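Local coordinates for putative protease (Parabacteroides distasonis ATCC 8503, PDB 3KD4), which is of unknown function but is classed as a putative protease and is probably exported, at residues V11-T16 and Y25-E30; V378-D383 and Y429-A434; L394-A399 and D498-L503. All coordinates share one frame; numbering follows the deposited sequence.

The three contacts lie in two distant regions of the chain. Contact 1 pairs neighbouring strands of an N-terminal beta hairpin; its centre is about 66 Å from that of contact 2 and about 53 Å from that of contact 3. Contacts 2 and 3, about 14 Å apart between centres, touch: Val431 packs on Leu394, Tyr429 OH hydrogen-bonds to Pro395 O, and Leu502 also meets strand 423-433. Each contact has a buried side (Val11, Trp15; Ile380, Val431; Leu394, Leu502), but only contacts 2 and 3 also have exposed residues, such as Thr432 and Ala396. Contact 1 is antiparallel with an aromatic pair, contact 2 parallel with aliphatic packing, and contact 3 an arginine clasping a loop carbonyl.

Contact 1 of 3, residues V11-T16 and Y25-E30; sequences VSKAWT and YRSSME
Two adjacent antiparallel strands of a beta hairpin, 6-17 and 23-33, meet here within an eight-stranded mixed sheet. Ser12 and Ser28 form one hydrogen-bonded pair, with Ser28 N giving to Ser12 O at 2.8 Å and Ser12 N giving back to Ser28 O, and Ala14 with Arg26 forms the next. The second pair is bound both ways as well, Arg26 N to Ala14 O and Ala14 N to Arg26 O, each with the donor in the carbonyl plane. A water also donates to Arg26 O, giving this oxygen a second partner.

Val11, Lys13, Trp15, Tyr25 and Ser27 share one face of the sheet. There the Trp15 and Tyr25 side chains run side by side, their planes inclined at 39° to each other. Tyr25 CD1 sits over one face of the indole, toward its rim, 3.3 Å from Trp15 NE1. With CG anti to the backbone N (chi1 168°), the tyrosine ring reaches along the strand toward Lys13, whose chain is extended beyond CG and ends in a salt bridge to Glu132. Strand 129-133 also meets this face, Ile130 and Glu132 touching Trp15. An alanine at Trp15 removes the indole that lies against Tyr25 CD1 and CE1, and the tyrosine ring would probably be freer to turn. The tyrosine oxygen rests against the aliphatic part of the lysine, Tyr25 OH lying 3.3 Å from Lys13 CE.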
loop_
_atom_site.group_PDB
_atom_site.type_symbol
_atom_site.label_atom_id
_atom_site.label_comp_id
_atom_site.label_asym_id
_atom_site.label_seq_id
_atom_site.Cartn_x
_atom_site.Cartn_y
_atom_site.Cartn_z
ATOM N N VAL A 11 -7.479 -0.649 -24.399
ATOM C CA VAL A 11 -6.182 -0.793 -23.782
ATOM C C VAL A 11 -5.535 -2.070 -24.374
ATOM O O VAL A 11 -6.201 -3.142 -24.525
ATOM C CB VAL A 11 -6.325 -0.878 -22.247
ATOM C CG1 VAL A 11 -5.009 -1.193 -21.563
ATOM C CG2 VAL A 11 -6.935 0.439 -21.688
ATOM N N SER A 12 -4.262 -1.970 -24.727
ATOM C CA SER A 12 -3.510 -3.161 -25.139
ATOM C C SER A 12 -2.141 -3.101 -24.506
ATOM O O SER A 12 -1.465 -2.073 -24.598
ATOM C CB SER A 12 -3.438 -3.241 -26.662
ATOM O OG SER A 12 -2.945 -4.497 -27.073
ATOM N N LYS A 13 -1.760 -4.163 -23.785
ATOM C CA LYS A 13 -0.427 -4.231 -23.175
ATOM C C LYS A 13 0.210 -5.531 -23.604
ATOM O O LYS A 13 -0.459 -6.588 -23.598
ATOM C CB LYS A 13 -0.496 -4.146 -21.655
ATOM C CG LYS A 13 -1.011 -2.797 -21.188
ATOM C CD LYS A 13 -1.188 -2.684 -19.700
ATOM C CE LYS A 13 -1.511 -1.204 -19.324
ATOM N NZ LYS A 13 -1.698 -1.047 -17.873
ATOM N N ALA A 14 1.478 -5.467 -24.004
ATOM C CA ALA A 14 2.173 -6.640 -24.501
ATOM C C ALA A 14 3.559 -6.684 -23.890
ATOM O O ALA A 14 4.295 -5.685 -23.965
ATOM C CB ALA A 14 2.245 -6.609 -26.041
ATOM N N TRP A 15 3.921 -7.826 -23.289
ATOM C CA TRP A 15 5.249 -8.006 -22.742
ATOM C C TRP A 15 5.936 -9.089 -23.568
ATOM O O TRP A 15 5.309 -10.092 -23.939
ATOM C CB TRP A 15 5.225 -8.454 -21.268
ATOM C CG TRP A 15 4.733 -7.481 -20.284
ATOM C CD1 TRP A 15 5.463 -6.699 -19.459
ATOM C CD2 TRP A 15 3.362 -7.215 -19.988
ATOM N NE1 TRP A 15 4.625 -5.940 -18.652
ATOM C CE2 TRP A 15 3.329 -6.270 -18.949
ATOM C CE3 TRP A 15 2.159 -7.740 -20.463
ATOM C CZ2 TRP A 15 2.143 -5.803 -18.406
ATOM C CZ3 TRP A 15 0.963 -7.232 -19.951
ATOM C CH2 TRP A 15 0.975 -6.267 -18.938
ATOM N N THR A 16 7.200 -8.870 -23.864
ATOM C CA THR A 16 8.017 -9.799 -24.587
ATOM C C THR A 16 9.346 -9.999 -23.870
ATOM O O THR A 16 10.036 -9.031 -23.536
ATOM C CB THR A 16 8.309 -9.266 -25.983
ATOM O OG1 THR A 16 7.071 -8.910 -26.603
ATOM C CG2 THR A 16 9.078 -10.312 -26.817
ATOM N N TYR A 25 8.192 -3.876 -23.263
ATOM C CA TYR A 25 6.832 -3.628 -22.804
ATOM C C TYR A 25 6.185 -2.577 -23.732
ATOM O O TYR A 25 6.736 -1.498 -23.945
ATOM C CB TYR A 25 6.834 -3.137 -21.347
ATOM C CG TYR A 25 5.489 -2.581 -20.887
ATOM C CD1 TYR A 25 4.393 -3.413 -20.746
ATOM C CD2 TYR A 25 5.311 -1.211 -20.598
ATOM C CE1 TYR A 25 3.161 -2.925 -20.319
ATOM C CE2 TYR A 25 4.052 -0.709 -20.159
ATOM C CZ TYR A 25 2.996 -1.575 -20.033
ATOM O OH TYR A 25 1.756 -1.156 -19.609
ATOM N N ARG A 26 5.067 -2.911 -24.333
ATOM C CA ARG A 26 4.382 -2.008 -25.252
ATOM C C ARG A 26 2.975 -1.758 -24.743
ATOM O O ARG A 26 2.244 -2.706 -24.411
ATOM C CB ARG A 26 4.341 -2.544 -26.671
ATOM C CG ARG A 26 3.688 -1.568 -27.676
ATOM C CD ARG A 26 3.983 -1.941 -29.116
ATOM N NE ARG A 26 3.388 -0.931 -30.035
ATOM C CZ ARG A 26 3.585 -0.930 -31.344
ATOM N NH1 ARG A 26 4.375 -1.845 -31.898
ATOM N NH2 ARG A 26 3.027 -0.006 -32.093
ATOM N N SER A 27 2.630 -0.481 -24.623
ATOM C CA SER A 27 1.348 -0.074 -24.040
ATOM C C SER A 27 0.653 0.846 -24.990
ATOM O O SER A 27 1.246 1.855 -25.363
ATOM C CB SER A 27 1.553 0.683 -22.709
ATOM O OG SER A 27 0.352 1.328 -22.293
ATOM N N SER A 28 -0.565 0.488 -25.429
ATOM C CA SER A 28 -1.381 1.454 -26.198
ATOM C C SER A 28 -2.712 1.636 -25.563
ATOM O O SER A 28 -3.257 0.721 -24.891
ATOM C CB SER A 28 -1.590 1.101 -27.683
ATOM O OG SER A 28 -2.261 -0.102 -27.756
HETATM N N MSE A 29 -3.243 2.824 -25.762
HETATM C CA MSE A 29 -4.521 3.167 -25.190
HETATM C C MSE A 29 -5.274 4.171 -26.051
HETATM O O MSE A 29 -4.681 4.884 -26.850
HETATM C CB MSE A 29 -4.390 3.649 -23.737
HETATM C CG MSE A 29 -3.598 4.915 -23.498
HETATM SE SE MSE A 29 -4.625 6.504 -23.969
HETATM C CE MSE A 29 -3.779 7.815 -22.771
ATOM N N GLU A 30 -6.586 4.133 -25.883
ATOM C CA GLU A 30 -7.533 5.080 -26.409
ATOM C C GLU A 30 -8.380 5.493 -25.206
ATOM O O GLU A 30 -9.025 4.632 -24.541
ATOM C CB GLU A 30 -8.382 4.435 -27.480
ATOM C CG GLU A 30 -7.554 3.958 -28.624
ATOM C CD GLU A 30 -8.377 3.298 -29.732
ATOM O OE1 GLU A 30 -9.634 3.382 -29.728
ATOM O OE2 GLU A 30 -7.736 2.687 -30.593
HETATM O O HOH W 1 0.367 -3.434 -26.882
#

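Contact 2 of 3, residues V378-D383 and Y429-A434; sequences VAISAD and YTVTPA
Val378 is gripped through both of its backbone polar atoms by strand 423-433: Val378 N gives to Thr430 O at 2.8 Å, and Val378 O accepts from Thr432 N at 2.7 Å. The second bond is nearly collinear with the carbonyl, at a C=O...N angle of 168°. Two residues on, Ile380 N donates to Thr432 O at 3.0 Å, approaching from above the carbonyl plane. Thr432 thus spends both its N-H and its carbonyl on the neighbouring strand, and the CA of Ala379 adds a C-H...O contact to Thr432 O. Where strand 423-433 runs out, the bond from Ala434 N to Ile380 O is weak, bent to 122° at the hydrogen.

Pro433 has no N-H to offer, and Ser381 N turns away to Gln384 OE1. Toward strand 465-474, the backbone of Val431 is hydrogen-bonded to that of Ile466. Tyr429 OH is taken up by Pro395 O.

Side chains meet mainly on the face of Val378, Ile380, Val431 and Pro433. Ile380 holds CG1 anti to its carbonyl carbon (chi1 -42°), which brings Ile380 CD1 to 3.8 Å from Val431 CG1; Leu502 and Phe504 of strand 501-505 pack on the same face. Val378, opposite Val431, bonds to Thr430 and Thr432, and Ile380, opposite Pro433, to Thr432 and weakly to Ala434: the alternation of a parallel strand pair, at the 370-380 edge of a five-stranded mixed sheet.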
loop_
_atom_site.group_PDB
_atom_site.type_symbol
_atom_site.label_atom_id
_atom_site.label_comp_id
_atom_site.label_asym_id
_atom_site.label_seq_id
_atom_site.Cartn_x
_atom_site.Cartn_y
_atom_site.Cartn_z
ATOM N N VAL A 378 -9.820 16.765 32.840
ATOM C CA VAL A 378 -10.634 17.870 32.411
ATOM C C VAL A 378 -11.183 18.643 33.611
ATOM O O VAL A 378 -11.829 18.078 34.489
ATOM C CB VAL A 378 -11.813 17.371 31.550
ATOM C CG1 VAL A 378 -12.637 18.533 31.084
ATOM C CG2 VAL A 378 -11.296 16.566 30.359
ATOM N N ALA A 379 -10.922 19.943 33.621
ATOM C CA ALA A 379 -11.481 20.854 34.618
ATOM C C ALA A 379 -12.639 21.624 33.988
ATOM O O ALA A 379 -12.605 21.951 32.808
ATOM C CB ALA A 379 -10.400 21.813 35.108
ATOM N N ILE A 380 -13.684 21.888 34.752
ATOM C CA ILE A 380 -14.740 22.769 34.269
ATOM C C ILE A 380 -14.989 23.847 35.304
ATOM O O ILE A 380 -15.269 23.538 36.468
ATOM C CB ILE A 380 -16.084 22.063 34.036
ATOM C CG1 ILE A 380 -15.889 20.717 33.367
ATOM C CG2 ILE A 380 -16.997 22.946 33.190
ATOM C CD1 ILE A 380 -17.105 19.889 33.409
ATOM N N SER A 381 -14.911 25.099 34.857
ATOM C CA SER A 381 -15.133 26.268 35.719
ATOM C C SER A 381 -16.606 26.651 35.819
ATOM O O SER A 381 -17.383 26.409 34.886
ATOM C CB SER A 381 -14.389 27.468 35.147
ATOM O OG SER A 381 -15.084 27.978 34.022
ATOM N N ALA A 382 -16.968 27.288 36.938
ATOM C CA ALA A 382 -18.266 27.957 37.082
ATOM C C ALA A 382 -18.314 29.155 36.120
ATOM O O ALA A 382 -19.386 29.713 35.879
ATOM C CB ALA A 382 -18.496 28.407 38.531
ATOM N N ASP A 383 -17.147 29.551 35.590
ATOM C CA ASP A 383 -17.075 30.519 34.493
ATOM C C ASP A 383 -17.944 30.014 33.351
ATOM O O ASP A 383 -18.951 30.634 32.997
ATOM C CB ASP A 383 -15.633 30.703 34.009
ATOM N N TYR A 429 -11.400 9.509 31.355
ATOM C CA TYR A 429 -11.395 10.950 31.589
ATOM C C TYR A 429 -11.625 11.182 33.078
ATOM O O TYR A 429 -12.497 10.564 33.665
ATOM C CB TYR A 429 -12.499 11.655 30.803
ATOM C CG TYR A 429 -12.397 11.542 29.311
ATOM C CD1 TYR A 429 -12.982 10.478 28.628
ATOM C CD2 TYR A 429 -11.712 12.485 28.580
ATOM C CE1 TYR A 429 -12.872 10.366 27.250
ATOM C CE2 TYR A 429 -11.596 12.388 27.204
ATOM C CZ TYR A 429 -12.184 11.328 26.541
ATOM O OH TYR A 429 -12.063 11.241 25.174
ATOM N N THR A 430 -10.825 12.041 33.698
ATOM C CA THR A 430 -11.112 12.446 35.060
ATOM C C THR A 430 -11.545 13.906 34.981
ATOM O O THR A 430 -10.780 14.784 34.548
ATOM C CB THR A 430 -9.931 12.244 36.019
ATOM O OG1 THR A 430 -9.588 10.852 36.054
ATOM C CG2 THR A 430 -10.310 12.688 37.436
ATOM N N VAL A 431 -12.803 14.128 35.326
ATOM C CA VAL A 431 -13.415 15.416 35.165
ATOM C C VAL A 431 -13.612 16.044 36.546
ATOM O O VAL A 431 -14.238 15.436 37.416
ATOM C CB VAL A 431 -14.777 15.294 34.451
ATOM C CG1 VAL A 431 -15.398 16.665 34.321
ATOM C CG2 VAL A 431 -14.603 14.629 33.087
ATOM N N THR A 432 -13.061 17.240 36.736
ATOM C CA THR A 432 -13.284 17.989 37.973
ATOM C C THR A 432 -14.129 19.239 37.684
ATOM O O THR A 432 -13.617 20.258 37.224
ATOM C CB THR A 432 -11.981 18.355 38.669
ATOM O OG1 THR A 432 -11.231 17.162 38.933
ATOM C CG2 THR A 432 -12.276 19.070 40.018
ATOM N N PRO A 433 -15.440 19.151 37.926
ATOM C CA PRO A 433 -16.282 20.345 37.759
ATOM C C PRO A 433 -16.107 21.367 38.896
ATOM O O PRO A 433 -15.763 20.986 40.024
ATOM C CB PRO A 433 -17.702 19.782 37.782
ATOM C CG PRO A 433 -17.592 18.505 38.586
ATOM C CD PRO A 433 -16.189 17.987 38.427
ATOM N N ALA A 434 -16.389 22.637 38.595
ATOM C CA ALA A 434 -16.425 23.714 39.609
ATOM C C ALA A 434 -17.422 23.411 40.721
ATOM O O ALA A 434 -18.394 22.673 40.515
ATOM C CB ALA A 434 -16.778 25.036 38.958
#

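Contact 3 of 3, residues L394-A399 and D498-L503; sequences LPAISA and DNRVLL
Arg500 closes the short 3-10 turn leading into strand 501-505 and clasps the loop that leaves strand 389-393, its neighbour in a small antiparallel sheet. The backbone makes the first link: Leu394 N donates to Arg500 O at 2.8 Å, and Leu394 CG lies against the same oxygen.

From there the arginine side chain runs along the Leu394 peptide. Arg500 CB is 4.1 Å from Leu394 CB and also near the Leu394 carbonyl, CG passes that oxygen more loosely, and Arg500 CD comes within 3.3 Å of Leu394 O. A bend at chi3 (-72°) turns the chain, bringing the guanidinium edge to the Leu394 carbonyl. NE and CZ face Ala396, whose CB stands over the centre of one face of the group, 3.9 Å from Arg500 CZ, and NH2 also approaches this methyl group.

Beyond CG, the Leu394 side chain reaches the apolar layer, with Leu394 CD2 4.4 Å from Leu502 CD1 and Tyr429 and Val468 also against it. At the tip, Arg500 NH1 donates to Leu394 O at 2.6 Å, with the oxygen in the guanidinium plane and the bond 160° at the hydrogen.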
loop_
_atom_site.group_PDB
_atom_site.type_symbol
_atom_site.label_atom_id
_atom_site.label_comp_id
_atom_site.label_asym_id
_atom_site.label_seq_id
_atom_site.Cartn_x
_atom_site.Cartn_y
_atom_site.Cartn_z
ATOM N N LEU A 394 -15.645 16.243 26.255
ATOM C CA LEU A 394 -14.445 15.501 26.623
ATOM C C LEU A 394 -13.570 15.402 25.353
ATOM O O LEU A 394 -14.065 15.030 24.291
ATOM C CB LEU A 394 -14.807 14.114 27.147
ATOM C CG LEU A 394 -15.696 14.066 28.383
ATOM C CD1 LEU A 394 -16.271 12.645 28.607
ATOM C CD2 LEU A 394 -14.935 14.603 29.608
ATOM N N PRO A 395 -12.282 15.764 25.440
ATOM C CA PRO A 395 -11.518 15.803 24.180
ATOM C C PRO A 395 -11.290 14.431 23.545
ATOM O O PRO A 395 -11.060 13.460 24.244
ATOM C CB PRO A 395 -10.187 16.427 24.594
ATOM C CG PRO A 395 -10.079 16.176 26.054
ATOM C CD PRO A 395 -11.469 16.172 26.605
ATOM N N ALA A 396 -11.363 14.357 22.224
ATOM C CA ALA A 396 -11.032 13.126 21.507
ATOM C C ALA A 396 -9.541 12.888 21.588
ATOM O O ALA A 396 -8.769 13.841 21.652
ATOM C CB ALA A 396 -11.454 13.239 20.063
ATOM N N ILE A 397 -9.131 11.630 21.598
ATOM C CA ILE A 397 -7.713 11.307 21.472
ATOM C C ILE A 397 -7.386 11.192 19.983
ATOM O O ILE A 397 -8.299 11.171 19.167
ATOM C CB ILE A 397 -7.350 10.008 22.202
ATOM C CG1 ILE A 397 -7.952 8.783 21.497
ATOM C CG2 ILE A 397 -7.798 10.083 23.650
ATOM C CD1 ILE A 397 -7.378 7.478 21.975
ATOM N N SER A 398 -6.088 11.092 19.656
ATOM C CA SER A 398 -5.590 11.055 18.263
ATOM C C SER A 398 -5.318 9.674 17.711
ATOM O O SER A 398 -5.651 9.368 16.560
ATOM C CB SER A 398 -4.257 11.782 18.188
ATOM O OG SER A 398 -4.350 13.016 18.834
ATOM N N ALA A 399 -4.646 8.867 18.521
ATOM C CA ALA A 399 -4.211 7.541 18.122
ATOM C C ALA A 399 -5.407 6.606 17.979
ATOM O O ALA A 399 -6.417 6.756 18.662
ATOM C CB ALA A 399 -3.225 6.992 19.150
ATOM N N ASP A 498 -21.282 14.128 20.155
ATOM C CA ASP A 498 -22.280 14.190 21.233
ATOM C C ASP A 498 -22.016 13.142 22.301
ATOM O O ASP A 498 -22.351 13.329 23.465
ATOM C CB ASP A 498 -23.695 13.987 20.691
ATOM C CG ASP A 498 -24.241 15.208 20.032
ATOM O OD1 ASP A 498 -23.637 16.282 20.219
ATOM O OD2 ASP A 498 -25.261 15.095 19.315
ATOM N N ASN A 499 -21.405 12.030 21.916
ATOM C CA ASN A 499 -21.193 10.949 22.877
ATOM C C ASN A 499 -20.091 11.250 23.863
ATOM O O ASN A 499 -19.902 10.516 24.809
ATOM C CB ASN A 499 -20.967 9.628 22.124
ATOM C CG ASN A 499 -22.159 9.238 21.271
ATOM O OD1 ASN A 499 -23.268 9.730 21.486
ATOM N ND2 ASN A 499 -21.961 8.297 20.340
ATOM N N ARG A 500 -19.409 12.371 23.668
ATOM C CA ARG A 500 -18.366 12.852 24.598
ATOM C C ARG A 500 -18.799 14.079 25.420
ATOM O O ARG A 500 -17.969 14.705 26.133
ATOM C CB ARG A 500 -17.080 13.186 23.804
ATOM C CG ARG A 500 -16.304 11.976 23.401
ATOM C CD ARG A 500 -14.987 12.317 22.682
ATOM N NE ARG A 500 -15.214 12.829 21.334
ATOM C CZ ARG A 500 -15.116 14.101 20.965
ATOM N NH1 ARG A 500 -14.751 15.058 21.802
ATOM N NH2 ARG A 500 -15.362 14.429 19.722
ATOM N N VAL A 501 -20.073 14.443 25.323
ATOM C CA VAL A 501 -20.560 15.607 26.035
ATOM C C VAL A 501 -21.071 15.232 27.421
ATOM O O VAL A 501 -21.844 14.276 27.565
ATOM C CB VAL A 501 -21.678 16.313 25.260
ATOM C CG1 VAL A 501 -22.349 17.377 26.135
ATOM C CG2 VAL A 501 -21.112 16.912 23.974
ATOM N N LEU A 502 -20.653 16.009 28.410
ATOM C CA LEU A 502 -21.279 16.041 29.737
ATOM C C LEU A 502 -21.921 17.423 29.895
ATOM O O LEU A 502 -21.325 18.452 29.555
ATOM C CB LEU A 502 -20.267 15.833 30.869
ATOM C CG LEU A 502 -19.503 14.507 30.933
ATOM C CD1 LEU A 502 -18.507 14.580 32.131
ATOM C CD2 LEU A 502 -20.458 13.331 31.054
ATOM N N LEU A 503 -23.153 17.432 30.366
ATOM C CA LEU A 503 -23.905 18.666 30.574
ATOM C C LEU A 503 -24.028 18.894 32.069
ATOM O O LEU A 503 -24.339 17.968 32.822
ATOM C CB LEU A 503 -25.300 18.549 29.949
ATOM C CG LEU A 503 -26.241 19.738 30.042
ATOM C CD1 LEU A 503 -25.755 20.948 29.201
ATOM C CD2 LEU A 503 -27.668 19.254 29.627
#